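Local coordinates for protein ribosomal RNA small subunit methyltransferase E (Neisseria gonorrhoeae, PDB 5VM8) that probably methylates a uridine of 16S ribosomal RNA at N3, using S-adenosyl methionine, which it binds in a trefoil-knotted SPOUT domain, at residues A[89-94]-A[114-119]. Residues are numbered along the deposited sequence; the frame is centred on the assembly and turned at random.
Sequences QSISSG and PVISER
Val115 O takes the backbone N-H of Ile91 at 2.8 Å, and the CA of Ser90 leans on the same oxygen through a CA-H...O contact. One rung earlier, Val115 N donates to Gln89 O over 2.9 Å. The two bonds hold Ser90 beside Val115 in parallel register as strand 85-90 runs alongside strand 111-116. Val115 suits this buried place inside the sheet: its beta-branch favours an extended backbone, and CG2 rests 3.7 Å from Ser90 CA. Just past strand 111-116, Ser117 comes up to Ser90, and the two small residues leave room for each other, Ser90 CB lying 3.6 Å from Ser117 OG. Ser90 OG, turned beside its own backbone N (chi1 -45°), hydrogen-bonds instead to Val199 O of the next strand. Ile91 has CG1 opposite its carbonyl carbon (chi1 -50°), a turn that carries the branch over Val115 O and brings CD1 within 3.5 Å of Pro114 CB. Trp136 of helix 128-147 covers both apolar groups. On the other side of the peptide that gives Ile91 N to Val115, Ser90 O takes two side-chain donors of its own segment: Gln89 NE2 reaches it at 3.1 Å, nearly in the plane of the amide, and Ser92 OG at 3.0 Å. The long Gln89 side chain reaches forward to the next residue's carbonyl, while the short Ser92 hydroxyl reaches back to it; together they satisfy this oxygen. Strand 85-90, helix 94-106 and strand 111-116 form a beta-alpha-beta crossover, a building unit of the parallel sheet in the SPOUT methyltransferase domain.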
# COMPACT_ATOMS: atom_id res chain seq x y z
N GLN A 89 -1.64 9.80 -3.12
CA GLN A 89 -0.39 10.41 -2.68
C GLN A 89 0.29 11.12 -3.85
O GLN A 89 0.63 10.49 -4.86
CB GLN A 89 0.56 9.34 -2.13
CG GLN A 89 1.93 9.87 -1.73
CD GLN A 89 1.84 10.80 -0.54
OE1 GLN A 89 1.39 10.39 0.53
NE2 GLN A 89 2.21 12.08 -0.74
N SER A 90 0.53 12.42 -3.70
CA SER A 90 1.33 13.14 -4.68
C SER A 90 2.78 12.67 -4.63
O SER A 90 3.35 12.52 -3.54
CB SER A 90 1.30 14.64 -4.43
OG SER A 90 -0.01 15.05 -4.19
N ILE A 91 3.36 12.46 -5.82
CA ILE A 91 4.71 11.92 -5.93
C ILE A 91 5.65 12.80 -5.14
O ILE A 91 5.66 14.02 -5.32
CB ILE A 91 5.16 11.86 -7.39
CG1 ILE A 91 4.12 11.19 -8.28
CG2 ILE A 91 6.47 11.12 -7.47
CD1 ILE A 91 3.91 9.78 -7.95
N SER A 92 6.38 12.19 -4.20
CA SER A 92 7.42 12.84 -3.43
C SER A 92 8.75 12.11 -3.63
O SER A 92 8.79 10.99 -4.16
CB SER A 92 7.04 12.87 -1.96
OG SER A 92 5.72 13.32 -1.87
N SER A 93 9.84 12.77 -3.26
CA SER A 93 11.17 12.22 -3.52
C SER A 93 11.63 11.29 -2.41
O SER A 93 11.28 11.46 -1.24
CB SER A 93 12.24 13.30 -3.76
OG SER A 93 12.74 13.87 -2.58
N GLY A 94 12.40 10.28 -2.81
CA GLY A 94 13.05 9.28 -1.99
C GLY A 94 12.40 8.71 -0.75
O GLY A 94 11.38 8.03 -0.84
N PRO A 114 -0.69 6.91 -6.88
CA PRO A 114 0.29 7.99 -6.99
C PRO A 114 -0.14 9.00 -8.04
O PRO A 114 -0.62 8.62 -9.12
CB PRO A 114 1.57 7.27 -7.42
CG PRO A 114 1.08 6.06 -8.16
CD PRO A 114 -0.23 5.66 -7.51
N VAL A 115 0.04 10.28 -7.74
CA VAL A 115 -0.42 11.33 -8.65
C VAL A 115 0.65 12.40 -8.77
O VAL A 115 1.42 12.66 -7.84
CB VAL A 115 -1.74 12.03 -8.24
CG1 VAL A 115 -2.89 11.05 -8.12
CG2 VAL A 115 -1.56 12.87 -7.00
N ILE A 116 0.67 13.03 -9.93
CA ILE A 116 1.51 14.19 -10.17
C ILE A 116 0.68 15.41 -9.82
O ILE A 116 -0.42 15.59 -10.35
CB ILE A 116 1.99 14.26 -11.62
CG1 ILE A 116 2.56 12.90 -12.06
CG2 ILE A 116 3.01 15.38 -11.74
CD1 ILE A 116 2.89 12.84 -13.53
N SER A 117 1.16 16.20 -8.87
CA SER A 117 0.55 17.47 -8.54
C SER A 117 1.51 18.56 -8.97
O SER A 117 2.59 18.31 -9.50
CB SER A 117 0.19 17.55 -7.05
OG SER A 117 1.33 17.74 -6.24
N GLU A 118 1.08 19.80 -8.75
CA GLU A 118 1.81 20.94 -9.27
C GLU A 118 3.25 20.96 -8.77
O GLU A 118 4.19 21.14 -9.55
CB GLU A 118 1.09 22.23 -8.87
CG GLU A 118 1.84 23.49 -9.17
CD GLU A 118 1.63 23.98 -10.58
OE1 GLU A 118 0.88 23.31 -11.32
OE2 GLU A 118 2.23 25.02 -10.94
N ARG A 119 3.43 20.75 -7.46
CA ARG A 119 4.73 20.90 -6.84
C ARG A 119 5.55 19.61 -6.82
O ARG A 119 6.45 19.47 -5.99
CB ARG A 119 4.57 21.49 -5.44
CG ARG A 119 4.11 22.94 -5.52
CD ARG A 119 3.77 23.50 -4.17
NE ARG A 119 3.13 24.80 -4.31
CZ ARG A 119 2.67 25.53 -3.30
NH1 ARG A 119 2.77 25.08 -2.06
NH2 ARG A 119 2.11 26.70 -3.53